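Local coordinates for hypothetical protein (Thermococcus kodakarensis, PDB 2PBZ), which probably acts as an ATP-binding, carbon-nitrogen bond-forming ligase (PurP) of IMP biosynthesis, at residues R183-I195 / I269-E281. Residues are numbered along the deposited sequence; the frame is centred on the assembly and turned at random.
Sequences RLELLGVDERVLI and IDGGSNADHWYSE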
# COMPACT_ATOMS: atom_id res chain seq x y z
N ARG A 183 17.35 -22.11 3.26
CA ARG A 183 15.90 -22.04 3.27
C ARG A 183 15.38 -21.06 2.24
O ARG A 183 16.08 -20.14 1.83
CB ARG A 183 15.37 -21.64 4.65
CG ARG A 183 15.60 -20.19 5.02
CD ARG A 183 15.03 -19.84 6.39
NE ARG A 183 15.41 -18.49 6.78
CZ ARG A 183 15.22 -17.96 7.98
NH1 ARG A 183 14.63 -18.66 8.94
NH2 ARG A 183 15.61 -16.71 8.22
N LEU A 184 14.14 -21.28 1.82
CA LEU A 184 13.47 -20.44 0.85
C LEU A 184 12.56 -19.50 1.62
O LEU A 184 11.72 -19.95 2.40
CB LEU A 184 12.62 -21.28 -0.10
CG LEU A 184 11.68 -20.48 -1.01
CD1 LEU A 184 12.53 -19.57 -1.87
CD2 LEU A 184 10.82 -21.40 -1.85
N GLU A 185 12.72 -18.20 1.39
CA GLU A 185 11.91 -17.19 2.07
C GLU A 185 10.96 -16.48 1.11
O GLU A 185 11.39 -15.95 0.09
CB GLU A 185 12.82 -16.16 2.75
CG GLU A 185 13.48 -16.63 4.04
CD GLU A 185 14.68 -15.76 4.43
OE1 GLU A 185 14.68 -14.58 4.07
OE2 GLU A 185 15.61 -16.25 5.11
N LEU A 186 9.67 -16.49 1.43
CA LEU A 186 8.62 -15.83 0.64
C LEU A 186 8.52 -14.48 1.36
O LEU A 186 7.94 -14.39 2.44
CB LEU A 186 7.31 -16.62 0.74
CG LEU A 186 5.98 -16.27 0.04
CD1 LEU A 186 6.13 -15.02 -0.79
CD2 LEU A 186 5.52 -17.45 -0.80
N LEU A 187 9.11 -13.45 0.77
CA LEU A 187 9.16 -12.14 1.40
C LEU A 187 8.22 -11.03 0.97
O LEU A 187 8.26 -9.94 1.51
CB LEU A 187 10.61 -11.63 1.34
CG LEU A 187 11.57 -12.57 2.09
CD1 LEU A 187 12.98 -12.11 1.91
CD2 LEU A 187 11.22 -12.60 3.57
N GLY A 188 7.36 -11.28 0.01
CA GLY A 188 6.44 -10.24 -0.38
C GLY A 188 5.68 -10.52 -1.65
O GLY A 188 6.02 -11.42 -2.41
N VAL A 189 4.63 -9.75 -1.85
CA VAL A 189 3.82 -9.86 -3.04
C VAL A 189 3.55 -8.44 -3.49
O VAL A 189 2.99 -7.62 -2.77
CB VAL A 189 2.48 -10.59 -2.82
CG1 VAL A 189 1.77 -10.72 -4.15
CG2 VAL A 189 2.72 -11.95 -2.19
N ASP A 190 3.94 -8.18 -4.72
CA ASP A 190 3.82 -6.90 -5.33
C ASP A 190 2.70 -6.87 -6.36
O ASP A 190 2.25 -7.90 -6.84
CB ASP A 190 5.17 -6.58 -5.99
CG ASP A 190 5.14 -5.31 -6.78
OD1 ASP A 190 4.99 -4.24 -6.15
OD2 ASP A 190 5.27 -5.39 -8.03
N GLU A 191 2.26 -5.67 -6.68
CA GLU A 191 1.24 -5.42 -7.69
C GLU A 191 1.75 -4.20 -8.46
O GLU A 191 2.06 -3.18 -7.84
CB GLU A 191 -0.08 -5.11 -7.00
CG GLU A 191 -1.19 -4.71 -7.94
CD GLU A 191 -2.56 -4.83 -7.29
OE1 GLU A 191 -2.77 -4.22 -6.21
OE2 GLU A 191 -3.41 -5.55 -7.88
N ARG A 192 1.86 -4.30 -9.78
CA ARG A 192 2.36 -3.20 -10.59
C ARG A 192 1.38 -2.04 -10.80
O ARG A 192 0.15 -2.23 -10.85
CB ARG A 192 2.78 -3.69 -11.99
CG ARG A 192 3.66 -4.93 -12.04
CD ARG A 192 5.13 -4.62 -11.92
NE ARG A 192 5.76 -5.38 -10.85
CZ ARG A 192 6.75 -6.24 -11.01
NH1 ARG A 192 7.24 -6.48 -12.22
NH2 ARG A 192 7.24 -6.86 -9.95
N VAL A 193 1.92 -0.83 -10.88
CA VAL A 193 1.13 0.36 -11.16
C VAL A 193 1.49 0.65 -12.62
O VAL A 193 2.61 1.06 -12.92
CB VAL A 193 1.50 1.57 -10.26
CG1 VAL A 193 0.60 2.77 -10.63
CG2 VAL A 193 1.29 1.22 -8.81
N LEU A 194 0.55 0.39 -13.51
CA LEU A 194 0.74 0.59 -14.94
C LEU A 194 0.09 1.86 -15.43
O LEU A 194 -0.76 2.44 -14.73
CB LEU A 194 0.15 -0.60 -15.71
CG LEU A 194 1.05 -1.83 -15.91
CD1 LEU A 194 1.80 -2.16 -14.63
CD2 LEU A 194 0.20 -2.99 -16.37
N ILE A 195 0.47 2.31 -16.62
CA ILE A 195 -0.11 3.53 -17.13
C ILE A 195 -1.47 3.12 -17.66
O ILE A 195 -2.31 3.96 -17.98
CB ILE A 195 0.79 4.20 -18.19
CG1 ILE A 195 0.67 3.55 -19.55
CG2 ILE A 195 2.23 4.07 -17.76
CD1 ILE A 195 1.75 4.06 -20.50
N ILE A 269 16.76 -9.34 -8.12
CA ILE A 269 15.84 -8.51 -7.34
C ILE A 269 14.86 -7.86 -8.30
O ILE A 269 15.22 -7.07 -9.16
CB ILE A 269 16.59 -7.46 -6.51
CG1 ILE A 269 15.60 -6.67 -5.66
CG2 ILE A 269 17.41 -6.55 -7.41
CD1 ILE A 269 16.27 -5.85 -4.61
N ASP A 270 13.60 -8.22 -8.13
CA ASP A 270 12.51 -7.79 -9.00
C ASP A 270 12.15 -6.32 -9.20
O ASP A 270 11.89 -5.90 -10.34
CB ASP A 270 11.27 -8.59 -8.61
CG ASP A 270 10.05 -8.12 -9.33
OD1 ASP A 270 9.46 -7.11 -8.88
OD2 ASP A 270 9.70 -8.74 -10.35
N GLY A 271 12.11 -5.53 -8.13
CA GLY A 271 11.74 -4.14 -8.32
C GLY A 271 10.45 -3.85 -7.57
O GLY A 271 10.27 -2.77 -7.01
N GLY A 272 9.55 -4.83 -7.59
CA GLY A 272 8.31 -4.71 -6.86
C GLY A 272 8.69 -4.88 -5.40
O GLY A 272 7.85 -4.81 -4.50
N SER A 273 9.98 -5.13 -5.18
CA SER A 273 10.50 -5.28 -3.82
C SER A 273 10.80 -3.92 -3.19
O SER A 273 11.17 -3.85 -2.02
CB SER A 273 11.74 -6.18 -3.80
OG SER A 273 12.69 -5.81 -4.79
N ASN A 274 10.64 -2.85 -3.96
CA ASN A 274 10.85 -1.49 -3.45
C ASN A 274 9.63 -1.13 -2.59
O ASN A 274 9.69 -0.21 -1.77
CB ASN A 274 10.98 -0.46 -4.59
CG ASN A 274 12.31 -0.54 -5.33
OD1 ASN A 274 13.36 -0.67 -4.72
ND2 ASN A 274 12.26 -0.41 -6.64
N ALA A 275 8.53 -1.84 -2.79
CA ALA A 275 7.33 -1.58 -2.02
C ALA A 275 7.57 -2.06 -0.59
O ALA A 275 8.46 -2.89 -0.36
CB ALA A 275 6.12 -2.30 -2.64
N ASP A 276 6.77 -1.55 0.36
CA ASP A 276 6.90 -1.89 1.77
C ASP A 276 6.21 -3.21 2.18
O ASP A 276 5.04 -3.22 2.58
CB ASP A 276 6.37 -0.70 2.60
CG ASP A 276 6.46 -0.92 4.10
OD1 ASP A 276 7.49 -1.42 4.58
OD2 ASP A 276 5.50 -0.56 4.81
N HIS A 277 6.96 -4.31 2.08
CA HIS A 277 6.45 -5.63 2.43
C HIS A 277 6.86 -5.99 3.85
O HIS A 277 7.88 -5.50 4.33
CB HIS A 277 7.03 -6.72 1.51
CG HIS A 277 6.92 -6.41 0.05
ND1 HIS A 277 5.71 -6.31 -0.61
CD2 HIS A 277 7.87 -6.17 -0.88
CE1 HIS A 277 5.93 -6.02 -1.88
NE2 HIS A 277 7.23 -5.93 -2.07
N TRP A 278 6.06 -6.81 4.54
CA TRP A 278 6.44 -7.28 5.87
C TRP A 278 6.84 -8.74 5.58
O TRP A 278 7.80 -8.95 4.84
CB TRP A 278 5.31 -7.13 6.91
CG TRP A 278 3.99 -7.74 6.59
CD1 TRP A 278 3.08 -7.29 5.68
CD2 TRP A 278 3.42 -8.92 7.18
NE1 TRP A 278 1.97 -8.11 5.67
CE2 TRP A 278 2.15 -9.12 6.58
CE3 TRP A 278 3.85 -9.83 8.15
CZ2 TRP A 278 1.32 -10.20 6.92
CZ3 TRP A 278 3.02 -10.90 8.49
CH2 TRP A 278 1.77 -11.07 7.88
N TYR A 279 6.15 -9.75 6.09
CA TYR A 279 6.55 -11.14 5.76
C TYR A 279 7.94 -11.52 6.29
O TYR A 279 8.07 -12.51 7.00
CB TYR A 279 6.53 -11.37 4.24
CG TYR A 279 5.15 -11.57 3.67
CD1 TYR A 279 4.02 -11.17 4.37
CD2 TYR A 279 4.98 -12.10 2.40
CE1 TYR A 279 2.75 -11.30 3.82
CE2 TYR A 279 3.71 -12.23 1.85
CZ TYR A 279 2.60 -11.83 2.56
OH TYR A 279 1.36 -11.92 1.99
N SER A 280 8.97 -10.78 5.91
CA SER A 280 10.31 -11.06 6.41
C SER A 280 10.27 -11.16 7.94
O SER A 280 11.12 -11.81 8.56
CB SER A 280 11.24 -9.95 5.98
OG SER A 280 10.57 -8.71 6.02
N GLU A 281 9.28 -10.51 8.53
CA GLU A 281 9.09 -10.52 9.98
C GLU A 281 8.73 -11.94 10.46
O GLU A 281 8.75 -12.23 11.65
CB GLU A 281 7.97 -9.54 10.37
CG GLU A 281 8.33 -8.11 10.07
CD GLU A 281 7.19 -7.13 10.29
OE1 GLU A 281 7.38 -5.95 9.94
OE2 GLU A 281 6.12 -7.51 10.80
O HOH W 1 3.67 -8.14 0.23
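Asp270 meets Arg192 in a salt bridge, Asp270 OD1 to Arg192 NH2 at 2.5 Å. Their carboxylate and guanidinium planes are turned 42° apart. Asp270 OD1 also accepts from Gly272 N through its anti lone pair, which makes an Asx turn, while OD2 is hydrogen-bonded to His253. NE and NH2 of Arg192 both donate to Asp190 OD2, which lies in the guanidinium plane. The bends in the arginine chain, at chi2 (-86°) and chi3 (126°), turn its guanidinium back to both acids, and Arg192 also makes a cation-pi contact with Tyr172. Gly272 packs its CA against the Asp190 carboxylate, 3.2 Å from CG. Gly272 O accepts from His277 NE2 at 2.7 Å, which helps fix the ring's rotation. Gly188 CA lies over one face of the His277 ring in a CH-pi contact, 4.1 Å from its centroid. On the ring's other nitrogen, ND1, a water links His277 to Val189 N. Tyr279 then sets CD2 3.5 Å from Gly188 N and CE2 near Val189 CG2. Last, Leu187 CD2 packs on Ser280. The Asp190-Arg192-Asp270 network thus ties a loop over an antiparallel sheet strand of an ATP-grasp family domain, beside the ATP site.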